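Local coordinates for protein PA0821 (Pseudomonas aeruginosa, PDB 7DRG) that probably acts as the immunity protein (antitoxin) of a type VI secretion system, protecting the cell from a putative VRR-NUC domain-containing effector, at residues B[14-19]-B[36-41]; B[42-47]-B[164-169]; B[59-64]-B[171-176]; B[182-187]-B[203-208]. All coordinates share one frame; numbering follows the deposited sequence.

Contact 1: residues B[14-19]-B[36-41]; sequences QPHLLE and AVLCLR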
# COMPACT_ATOMS: atom_id res chain seq x y z
N GLN B 14 -9.18 -6.71 0.23
CA GLN B 14 -9.95 -5.63 -0.36
C GLN B 14 -9.11 -4.36 -0.37
O GLN B 14 -8.27 -4.17 0.52
CB GLN B 14 -11.27 -5.39 0.38
CG GLN B 14 -11.12 -4.81 1.76
CD GLN B 14 -12.45 -4.56 2.47
OE1 GLN B 14 -13.49 -5.10 2.10
NE2 GLN B 14 -12.40 -3.73 3.50
N PRO B 15 -9.31 -3.49 -1.35
CA PRO B 15 -8.41 -2.33 -1.51
C PRO B 15 -8.48 -1.33 -0.37
O PRO B 15 -7.47 -0.72 -0.03
CB PRO B 15 -8.89 -1.70 -2.83
CG PRO B 15 -9.64 -2.78 -3.54
CD PRO B 15 -10.26 -3.62 -2.47
N HIS B 16 -9.66 -1.15 0.22
CA HIS B 16 -9.96 -0.01 1.08
C HIS B 16 -10.05 -0.40 2.55
O HIS B 16 -10.34 -1.55 2.90
CB HIS B 16 -11.28 0.65 0.65
CG HIS B 16 -12.44 -0.29 0.68
ND1 HIS B 16 -12.60 -1.30 -0.24
CD2 HIS B 16 -13.50 -0.38 1.53
CE1 HIS B 16 -13.71 -1.97 0.03
NE2 HIS B 16 -14.27 -1.43 1.10
N LEU B 17 -9.82 0.59 3.41
CA LEU B 17 -10.15 0.54 4.82
C LEU B 17 -11.16 1.63 5.10
O LEU B 17 -10.95 2.78 4.71
CB LEU B 17 -8.92 0.75 5.71
CG LEU B 17 -7.81 -0.30 5.79
CD1 LEU B 17 -6.64 0.24 6.60
CD2 LEU B 17 -8.32 -1.59 6.40
N LEU B 18 -12.26 1.29 5.78
CA LEU B 18 -13.30 2.28 6.06
C LEU B 18 -12.86 3.27 7.13
O LEU B 18 -13.08 4.47 7.00
CB LEU B 18 -14.60 1.59 6.48
CG LEU B 18 -15.15 0.56 5.50
CD1 LEU B 18 -16.45 -0.06 6.05
CD2 LEU B 18 -15.39 1.20 4.12
N GLU B 19 -12.24 2.78 8.20
CA GLU B 19 -11.77 3.61 9.29
C GLU B 19 -10.32 3.24 9.55
O GLU B 19 -9.97 2.05 9.50
CB GLU B 19 -12.62 3.39 10.54
CG GLU B 19 -12.42 4.39 11.66
CD GLU B 19 -13.37 4.13 12.82
OE1 GLU B 19 -12.97 3.42 13.76
OE2 GLU B 19 -14.51 4.63 12.77
N ALA B 36 -8.28 8.59 9.98
CA ALA B 36 -8.85 8.74 8.63
C ALA B 36 -10.17 8.00 8.52
O ALA B 36 -10.29 6.96 9.08
CB ALA B 36 -7.86 8.22 7.60
N VAL B 37 -11.12 8.55 7.78
CA VAL B 37 -12.40 7.84 7.58
C VAL B 37 -12.79 7.99 6.11
O VAL B 37 -12.74 9.06 5.61
CB VAL B 37 -13.52 8.27 8.54
CG1 VAL B 37 -13.80 9.74 8.45
CG2 VAL B 37 -14.79 7.47 8.32
N LEU B 38 -13.11 6.87 5.49
CA LEU B 38 -13.52 6.86 4.08
C LEU B 38 -14.95 7.38 3.98
O LEU B 38 -15.80 6.89 4.67
CB LEU B 38 -13.39 5.44 3.51
CG LEU B 38 -13.59 5.30 2.01
CD1 LEU B 38 -12.62 6.14 1.20
CD2 LEU B 38 -13.53 3.85 1.59
N CYS B 39 -15.14 8.36 3.13
CA CYS B 39 -16.46 8.95 2.99
C CYS B 39 -16.67 9.41 1.55
O CYS B 39 -15.80 9.23 0.69
CB CYS B 39 -16.63 10.10 4.00
SG CYS B 39 -15.44 11.43 3.72
N LEU B 40 -17.84 9.98 1.30
CA LEU B 40 -18.16 10.58 0.01
C LEU B 40 -17.99 12.09 0.15
O LEU B 40 -18.80 12.75 0.81
CB LEU B 40 -19.58 10.21 -0.41
CG LEU B 40 -20.15 10.90 -1.65
CD1 LEU B 40 -19.23 10.74 -2.84
CD2 LEU B 40 -21.53 10.30 -1.94
N ARG B 41 -16.96 12.64 -0.49
CA ARG B 41 -16.58 14.03 -0.31
C ARG B 41 -16.67 14.79 -1.63
O ARG B 41 -16.30 14.26 -2.69
CB ARG B 41 -15.16 14.15 0.25
CG ARG B 41 -14.76 15.57 0.66
CD ARG B 41 -13.42 15.54 1.41
NE ARG B 41 -12.28 15.30 0.53
CZ ARG B 41 -11.07 14.99 0.99
NH1 ARG B 41 -10.88 14.87 2.29
NH2 ARG B 41 -10.05 14.81 0.16

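Contact 2: residues B[42-47]-B[164-169]; sequences GTLYFK and QLFIDF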
# COMPACT_ATOMS: atom_id res chain seq x y z
N GLY B 42 -17.15 16.02 -1.56
CA GLY B 42 -17.17 16.92 -2.70
C GLY B 42 -16.29 18.13 -2.42
O GLY B 42 -16.24 18.62 -1.29
N THR B 43 -15.60 18.59 -3.46
CA THR B 43 -14.65 19.70 -3.37
C THR B 43 -14.97 20.69 -4.48
O THR B 43 -15.02 20.31 -5.66
CB THR B 43 -13.22 19.19 -3.53
OG1 THR B 43 -12.94 18.22 -2.51
CG2 THR B 43 -12.23 20.33 -3.45
N LEU B 44 -15.19 21.95 -4.12
CA LEU B 44 -15.53 23.00 -5.07
C LEU B 44 -14.57 24.16 -4.89
O LEU B 44 -14.44 24.69 -3.78
CB LEU B 44 -16.98 23.47 -4.87
CG LEU B 44 -18.09 22.44 -5.09
CD1 LEU B 44 -19.44 23.04 -4.74
CD2 LEU B 44 -18.07 21.95 -6.52
N TYR B 45 -13.88 24.54 -5.96
CA TYR B 45 -13.00 25.71 -5.97
C TYR B 45 -13.76 26.87 -6.60
O TYR B 45 -14.20 26.76 -7.75
CB TYR B 45 -11.72 25.42 -6.75
CG TYR B 45 -10.88 24.25 -6.28
CD1 TYR B 45 -11.20 22.94 -6.64
CD2 TYR B 45 -9.72 24.46 -5.54
CE1 TYR B 45 -10.40 21.87 -6.25
CE2 TYR B 45 -8.92 23.40 -5.14
CZ TYR B 45 -9.27 22.11 -5.50
OH TYR B 45 -8.46 21.06 -5.10
N PHE B 46 -13.89 27.98 -5.87
CA PHE B 46 -14.76 29.07 -6.33
C PHE B 46 -14.15 30.41 -5.96
O PHE B 46 -13.24 30.49 -5.13
CB PHE B 46 -16.18 28.95 -5.73
CG PHE B 46 -16.22 29.15 -4.24
CD1 PHE B 46 -15.88 28.13 -3.37
CD2 PHE B 46 -16.60 30.37 -3.70
CE1 PHE B 46 -15.91 28.32 -2.00
CE2 PHE B 46 -16.63 30.57 -2.33
CZ PHE B 46 -16.29 29.53 -1.47
N LYS B 47 -14.68 31.48 -6.55
CA LYS B 47 -14.14 32.81 -6.30
C LYS B 47 -15.17 33.71 -5.64
O LYS B 47 -16.34 33.36 -5.47
CB LYS B 47 -13.62 33.44 -7.60
CG LYS B 47 -12.46 32.66 -8.20
CD LYS B 47 -11.78 33.39 -9.35
CE LYS B 47 -10.67 32.55 -9.94
NZ LYS B 47 -9.93 33.30 -11.01
N GLN B 164 -27.64 15.77 -4.98
CA GLN B 164 -28.44 16.99 -5.00
C GLN B 164 -27.69 18.15 -4.36
O GLN B 164 -27.74 19.28 -4.87
CB GLN B 164 -29.77 16.75 -4.28
CG GLN B 164 -30.74 17.91 -4.42
CD GLN B 164 -31.31 18.02 -5.82
OE1 GLN B 164 -32.03 17.12 -6.28
NE2 GLN B 164 -30.98 19.10 -6.52
N LEU B 165 -26.99 17.90 -3.26
CA LEU B 165 -26.20 18.96 -2.63
C LEU B 165 -25.12 19.47 -3.58
O LEU B 165 -24.92 20.68 -3.71
CB LEU B 165 -25.57 18.47 -1.33
CG LEU B 165 -26.46 18.09 -0.16
CD1 LEU B 165 -25.60 17.59 1.00
CD2 LEU B 165 -27.33 19.27 0.28
N PHE B 166 -24.40 18.55 -4.22
CA PHE B 166 -23.29 18.96 -5.08
C PHE B 166 -23.78 19.85 -6.22
O PHE B 166 -23.17 20.88 -6.52
CB PHE B 166 -22.55 17.72 -5.62
CG PHE B 166 -21.22 18.04 -6.23
CD1 PHE B 166 -20.10 18.17 -5.44
CD2 PHE B 166 -21.09 18.19 -7.61
CE1 PHE B 166 -18.87 18.47 -6.01
CE2 PHE B 166 -19.87 18.48 -8.17
CZ PHE B 166 -18.75 18.62 -7.37
N ILE B 167 -24.90 19.48 -6.84
CA ILE B 167 -25.46 20.30 -7.91
C ILE B 167 -25.98 21.62 -7.36
O ILE B 167 -25.74 22.69 -7.95
CB ILE B 167 -26.56 19.53 -8.66
CG1 ILE B 167 -26.04 18.18 -9.16
CG2 ILE B 167 -27.11 20.37 -9.79
CD1 ILE B 167 -24.76 18.26 -9.96
N ASP B 168 -26.71 21.58 -6.24
CA ASP B 168 -27.24 22.81 -5.65
C ASP B 168 -26.11 23.77 -5.29
O ASP B 168 -26.23 24.98 -5.51
CB ASP B 168 -28.07 22.49 -4.41
CG ASP B 168 -29.45 21.94 -4.76
OD1 ASP B 168 -29.78 21.84 -5.95
OD2 ASP B 168 -30.21 21.58 -3.83
N PHE B 169 -25.02 23.24 -4.73
CA PHE B 169 -23.91 24.11 -4.34
C PHE B 169 -23.21 24.69 -5.57
O PHE B 169 -22.83 25.87 -5.58
CB PHE B 169 -22.88 23.35 -3.49
CG PHE B 169 -23.39 22.84 -2.16
CD1 PHE B 169 -24.68 23.07 -1.73
CD2 PHE B 169 -22.53 22.14 -1.32
CE1 PHE B 169 -25.13 22.60 -0.51
CE2 PHE B 169 -22.96 21.66 -0.09
CZ PHE B 169 -24.25 21.90 0.32

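Contact 3: residues B[59-64]-B[171-176]; sequences CQCFDE and RRLEPE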
# COMPACT_ATOMS: atom_id res chain seq x y z
N CYS B 59 -23.97 30.26 3.15
CA CYS B 59 -24.84 29.98 4.28
C CYS B 59 -26.05 29.17 3.85
O CYS B 59 -26.53 28.34 4.63
CB CYS B 59 -25.28 31.28 4.94
SG CYS B 59 -23.93 32.04 5.85
N GLN B 60 -26.56 29.40 2.63
CA GLN B 60 -27.65 28.57 2.13
C GLN B 60 -27.17 27.15 1.86
O GLN B 60 -27.89 26.19 2.14
CB GLN B 60 -28.25 29.20 0.87
CG GLN B 60 -29.33 28.37 0.17
CD GLN B 60 -30.61 28.18 0.97
OE1 GLN B 60 -30.97 29.00 1.81
NE2 GLN B 60 -31.31 27.09 0.69
N CYS B 61 -25.93 27.00 1.37
CA CYS B 61 -25.34 25.67 1.26
C CYS B 61 -25.32 24.97 2.61
O CYS B 61 -25.68 23.79 2.72
CB CYS B 61 -23.92 25.74 0.69
SG CYS B 61 -23.77 26.30 -1.01
N PHE B 62 -24.88 25.67 3.66
CA PHE B 62 -24.81 25.04 4.97
C PHE B 62 -26.19 24.69 5.49
O PHE B 62 -26.36 23.64 6.12
CB PHE B 62 -24.06 25.93 5.96
CG PHE B 62 -23.83 25.27 7.29
CD1 PHE B 62 -23.05 24.13 7.37
CD2 PHE B 62 -24.40 25.77 8.45
CE1 PHE B 62 -22.84 23.49 8.57
CE2 PHE B 62 -24.18 25.13 9.67
CZ PHE B 62 -23.39 23.99 9.72
N ASP B 63 -27.20 25.54 5.25
CA ASP B 63 -28.56 25.20 5.67
C ASP B 63 -29.00 23.88 5.06
O ASP B 63 -29.58 23.02 5.74
CB ASP B 63 -29.54 26.30 5.27
CG ASP B 63 -29.43 27.55 6.12
OD1 ASP B 63 -28.86 27.50 7.23
OD2 ASP B 63 -29.96 28.60 5.67
N GLU B 64 -28.75 23.71 3.76
CA GLU B 64 -29.08 22.47 3.06
C GLU B 64 -28.35 21.27 3.65
O GLU B 64 -28.93 20.20 3.84
CB GLU B 64 -28.71 22.61 1.59
CG GLU B 64 -29.79 23.04 0.68
CD GLU B 64 -29.43 22.72 -0.76
OE1 GLU B 64 -28.67 23.50 -1.36
OE2 GLU B 64 -29.90 21.68 -1.27
N ARG B 171 -24.55 25.32 -8.39
CA ARG B 171 -25.46 26.32 -8.95
C ARG B 171 -25.30 27.67 -8.26
O ARG B 171 -25.33 28.72 -8.92
CB ARG B 171 -26.89 25.80 -8.84
CG ARG B 171 -27.93 26.56 -9.60
CD ARG B 171 -28.96 25.58 -10.14
NE ARG B 171 -29.34 24.56 -9.15
CZ ARG B 171 -29.82 23.36 -9.47
NH1 ARG B 171 -29.96 23.03 -10.74
NH2 ARG B 171 -30.14 22.49 -8.51
N ARG B 172 -25.10 27.67 -6.94
CA ARG B 172 -24.99 28.96 -6.22
C ARG B 172 -23.59 29.55 -6.24
O ARG B 172 -23.50 30.75 -6.15
CB ARG B 172 -25.18 28.85 -4.70
CG ARG B 172 -26.18 27.85 -4.20
CD ARG B 172 -26.68 28.22 -2.83
NE ARG B 172 -27.97 27.63 -2.70
CZ ARG B 172 -28.18 26.41 -2.26
NH1 ARG B 172 -27.17 25.67 -1.88
NH2 ARG B 172 -29.40 25.92 -2.20
N LEU B 173 -22.54 28.72 -6.29
CA LEU B 173 -21.20 29.25 -6.14
C LEU B 173 -20.50 29.48 -7.47
O LEU B 173 -19.44 30.12 -7.48
CB LEU B 173 -20.36 28.29 -5.28
CG LEU B 173 -20.89 28.07 -3.86
CD1 LEU B 173 -20.06 27.03 -3.13
CD2 LEU B 173 -20.90 29.39 -3.08
N GLU B 174 -21.06 28.97 -8.57
CA GLU B 174 -20.47 29.02 -9.91
C GLU B 174 -18.96 28.74 -9.85
O GLU B 174 -18.14 29.60 -10.18
CB GLU B 174 -20.75 30.36 -10.58
CG GLU B 174 -22.25 30.65 -10.66
CD GLU B 174 -22.64 31.53 -11.84
OE1 GLU B 174 -22.09 32.64 -11.96
OE2 GLU B 174 -23.52 31.10 -12.63
N PRO B 175 -18.57 27.53 -9.44
CA PRO B 175 -17.16 27.24 -9.18
C PRO B 175 -16.33 27.19 -10.45
O PRO B 175 -16.85 27.04 -11.56
CB PRO B 175 -17.19 25.86 -8.51
CG PRO B 175 -18.64 25.64 -8.12
CD PRO B 175 -19.43 26.37 -9.15
N GLU B 176 -15.02 27.31 -10.27
CA GLU B 176 -14.10 27.17 -11.39
C GLU B 176 -13.92 25.71 -11.78
O GLU B 176 -13.80 25.38 -12.97
CB GLU B 176 -12.74 27.78 -11.03
CG GLU B 176 -12.84 29.17 -10.40
CD GLU B 176 -13.21 30.24 -11.40
OE1 GLU B 176 -12.50 30.35 -12.43
OE2 GLU B 176 -14.21 30.97 -11.16

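Contact 4: residues B[182-187]-B[203-208]; sequences HAYNLS and ARMPGL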
# COMPACT_ATOMS: atom_id res chain seq x y z
N HIS B 182 -15.10 9.14 -3.58
CA HIS B 182 -14.44 8.63 -2.38
C HIS B 182 -13.23 9.46 -1.99
O HIS B 182 -12.42 9.88 -2.83
CB HIS B 182 -14.00 7.18 -2.60
CG HIS B 182 -15.14 6.22 -2.69
ND1 HIS B 182 -15.70 5.84 -3.90
CD2 HIS B 182 -15.84 5.56 -1.74
CE1 HIS B 182 -16.68 4.99 -3.68
NE2 HIS B 182 -16.79 4.80 -2.38
N ALA B 183 -13.10 9.70 -0.69
CA ALA B 183 -11.93 10.37 -0.12
C ALA B 183 -11.84 10.00 1.35
O ALA B 183 -12.82 9.59 1.97
CB ALA B 183 -11.99 11.89 -0.28
N TYR B 184 -10.64 10.17 1.90
CA TYR B 184 -10.45 10.06 3.34
C TYR B 184 -10.46 11.45 3.95
O TYR B 184 -9.64 12.30 3.57
CB TYR B 184 -9.13 9.36 3.69
CG TYR B 184 -9.22 7.88 3.53
CD1 TYR B 184 -9.80 7.09 4.51
CD2 TYR B 184 -8.77 7.27 2.37
CE1 TYR B 184 -9.90 5.72 4.35
CE2 TYR B 184 -8.85 5.90 2.21
CZ TYR B 184 -9.43 5.14 3.19
OH TYR B 184 -9.54 3.77 3.03
N ASN B 185 -11.36 11.68 4.90
CA ASN B 185 -11.19 12.81 5.80
C ASN B 185 -10.12 12.43 6.81
O ASN B 185 -10.14 11.33 7.35
CB ASN B 185 -12.49 13.16 6.53
CG ASN B 185 -13.47 13.88 5.65
OD1 ASN B 185 -13.09 14.49 4.64
ND2 ASN B 185 -14.74 13.85 6.03
N LEU B 186 -9.17 13.33 7.05
CA LEU B 186 -8.12 13.09 8.03
C LEU B 186 -8.41 13.87 9.31
O LEU B 186 -9.28 14.74 9.36
CB LEU B 186 -6.75 13.49 7.47
CG LEU B 186 -6.38 12.86 6.12
CD1 LEU B 186 -4.96 13.27 5.74
CD2 LEU B 186 -6.52 11.35 6.16
N SER B 187 -7.67 13.52 10.36
CA SER B 187 -7.81 14.20 11.63
C SER B 187 -7.65 15.71 11.45
O SER B 187 -6.73 16.15 10.76
CB SER B 187 -6.76 13.68 12.62
OG SER B 187 -6.67 14.54 13.74
N ALA B 203 -2.44 4.31 -3.59
CA ALA B 203 -1.80 3.37 -4.51
C ALA B 203 -2.69 2.18 -4.82
O ALA B 203 -2.50 1.54 -5.86
CB ALA B 203 -0.46 2.91 -3.94
N ARG B 204 -3.67 1.88 -3.97
CA ARG B 204 -4.56 0.73 -4.14
C ARG B 204 -5.93 1.10 -4.71
O ARG B 204 -6.61 0.22 -5.25
CB ARG B 204 -4.77 0.03 -2.79
CG ARG B 204 -3.48 -0.31 -2.08
CD ARG B 204 -3.68 -0.30 -0.57
NE ARG B 204 -4.75 -1.20 -0.16
CZ ARG B 204 -4.56 -2.47 0.19
NH1 ARG B 204 -3.34 -2.99 0.15
NH2 ARG B 204 -5.59 -3.22 0.56
N MSE B 205 -6.35 2.35 -4.56
CA MSE B 205 -7.70 2.76 -4.92
C MSE B 205 -7.65 3.93 -5.90
O MSE B 205 -7.63 5.08 -5.49
CB MSE B 205 -8.50 3.17 -3.67
CG MSE B 205 -8.57 2.12 -2.55
SE MSE B 205 -9.05 3.01 -0.86
CE MSE B 205 -8.09 4.58 -1.24
N PRO B 206 -7.63 3.63 -7.21
CA PRO B 206 -7.49 4.71 -8.20
C PRO B 206 -8.64 5.70 -8.20
O PRO B 206 -8.46 6.81 -8.71
CB PRO B 206 -7.40 3.96 -9.53
CG PRO B 206 -6.87 2.60 -9.14
CD PRO B 206 -7.54 2.30 -7.83
N GLY B 207 -9.81 5.32 -7.69
CA GLY B 207 -10.93 6.24 -7.62
C GLY B 207 -10.94 7.16 -6.42
O GLY B 207 -11.87 7.96 -6.25
N LEU B 208 -9.91 7.09 -5.59
CA LEU B 208 -9.85 7.89 -4.37
C LEU B 208 -9.22 9.24 -4.66
O LEU B 208 -8.14 9.30 -5.26
CB LEU B 208 -9.04 7.15 -3.32
CG LEU B 208 -8.90 7.92 -2.02
CD1 LEU B 208 -10.01 7.47 -1.07
CD2 LEU B 208 -7.50 7.72 -1.45
O HOH W 1 -14.60 7.67 -6.06

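Contact 1: residues B[14-19]-B[36-41]
Glu19 and Val37 face each other as an antiparallel non-hydrogen-bonded pair, their CA atoms 4.6 Å apart, where the irregular chain 14-18 straightens to join the strand that contains 36-41. At the adjacent pair, Leu38 N donates to Leu18 O at 2.8 Å, and the N-H...O angle of 176° makes the bond almost perfectly straight. Leu18 O also receives a CA-H...O contact from Val37 CA at 3.5 Å, so the loop carbonyl is gripped by both a strong and a weak donor. Beyond Glu19 the ladder continues, with Ala36 bonded through its backbone to Ile20.

Leu38 carries most of the side-chain contact. Its CG stands opposite the backbone N (chi1 -172°), which swings the isobutyl group toward the loop. Leu38 CB lies 3.8 Å from Leu17 O, and further out Leu38 CD2 touches both His16 CB at 4.0 Å and Leu18 CD2 at 4.1 Å. Leu18 CD2 also lies in the plane of the His16 imidazole, at its edge, so one methyl of Leu18 touches both the ring edge and Leu38. Over a face of that ring sits Gln14 NE2, which makes a weak bond to His16 O. Val37 and Glu19 share a sheet face, where a branched residue and a charged one suit a more open surface, whereas Leu38 is buried, touching Tyr184 and Leu208 as well. Val37 also bonds through its backbone to Asn185, so the strand has partners on both edges. The arrangement is the start of a short antiparallel beta ladder, entered from the loop that follows helix 4-13.

Contact 2: residues B[42-47]-B[164-169]
Leu44 is the hub of this buried contact, its two methyls divided between two phenylalanines of the helix. Leu44 CD2 comes up obliquely to the far end of the Phe166 ring, 3.5 Å from Phe166 CZ. Leu44 CD1 instead meets Phe169 CB at 3.7 Å. There the ring itself takes little part, because with CG opposite the carbonyl carbon (chi1 -64°) it leads away from the strand. Phe166 does the reverse: its CB does not aim at the strand, yet CG opposite the backbone N (chi1 -166°) carries the ring across to it. The ring then passes Gly42, whose CA is 4.0 Å from Phe166 CE1; with no side chain, glycine leaves room for the aromatic group beside the backbone. Thr43 N lies near the ring plane, at its edge.

The segments 42-46 and 164-169 run side by side in nearly the same direction, with axes 9.9 Å apart at closest and 5° between them. Further out, the Phe169 ring meets Phe148 and touches Leu146 and Cys61, and Leu165 O lies over one of its faces. Gly42 and Leu44 are fixed by backbone bonds to Phe148 and Leu146, so the strand residues that receive the helix are held by the neighbouring strand 144-151. Leucine and phenylalanine suit such a place, since this contact rests on side-chain fit and exclusion of water, with no polar bond between the segments.

Contact 3: residues B[59-64]-B[171-176]
Arg172 buries 102 Å², and its guanidinium is held on an edge and a face. The chain runs extended from CG to NE and brings the group end-on to Glu64, with Arg172 NH1 and NH2 each 2.7 Å from Glu64 OE1. Both nitrogens share one oxygen in a salt bridge, the planes of carboxylate and guanidinium 88° apart. Glu64 OE1 lies within the guanidinium plane, but NH2 reaches it from well above the carboxylate plane.

Cys61 is next: Cys61 SG accepts a long hydrogen bond of 3.6 Å from Arg172 NH1 and touches Leu173 CD1 at 4.3 Å. A thiol suits this boundary because it can meet both a charged nitrogen and a methyl. Gln60 lies over one guanidinium face: with CG opposite the backbone N (chi1 175°), it sets Gln60 CG 3.3 Å from Arg172 NE, so the methylene rather than the amide does the covering. Glu64 OE2 lies close to Asp168 OD2; two like charges so near may share a proton, and Arg172 on Glu64 and Arg171 on Asp168 would probably also offset the charge.

These bonds join helix 52-69 to the C-terminal end of helix 161-173. At Glu174 phi turns positive and the helix ends, and Glu176 then bonds through its backbone to Tyr45 as the chain heads for strand 177-180. Phe62 stacks on Tyr113, and Cys59 and Gln60 touch helix 96-101.

Contact 4: residues B[182-187]-B[203-208]
His182 and Leu208 come nearest in backbone, CA to CA 5.1 Å, where the type I turn from Met205 to Leu208 brings the chain back to the start of strand 182-186 and Leu208 CA offers a CA-H...O contact to His182 O. Leu208 is the main apolar link. Because its CG lies opposite the backbone N (chi1 179°), Leu208 CD1 reaches over to the strand, 3.6 Å from Ala183 CA and 3.7 Å from Tyr184 CD2. The Ala183 CB points away from the turn, which leaves its CA facing that methyl.

Met205, present as selenomethionine, comes to the rim of the same tyrosine. Met205 CE lies in the ring plane, 3.8 Å from Tyr184 CE2. Met205 SE is 5.5 Å from the Tyr184 ring centroid and 78° off the normal, which makes this an edge-on Met-aromatic contact; the bend at chi3 brings the terminal methyl to the ring. The phenol end is satisfied elsewhere, by a hydrogen bond between Tyr184 OH and Leu17 O.

A water bridges the backbone of the two segments. It accepts from His182 N at 2.9 Å, donates to Gly207 O at 2.8 Å, and bonds to His182 ND1 in the imidazole plane. Nearby, Arg204 NH1 bonds to Ser197 OG of the second subunit. The arrangement is a type I beta turn following helix 191-204 that folds the chain back against strand 182-186.

In the fold
Strand 34-46 serves contacts 1 and 2, its first half in one and its second in the other, with their centres about 21 Å apart on opposite sides of the chain's centre. Contacts 1 and 4 are near neighbours on adjoining strands and both reach the second subunit; Pro15 O also bonds to Arg204 NE. Contacts 2 and 3 share helix 161-173, their centres about 6 Å apart. Chemistry differs with place as well as burial. Contact 2 is buried and apolar, and contact 4, equally buried, adds a bridging water to its apolar packing. Contacts 1 and 3 are both only partly buried; contact 1 joins strand pairing to leucine packing, and contact 3 centres on a salt bridge.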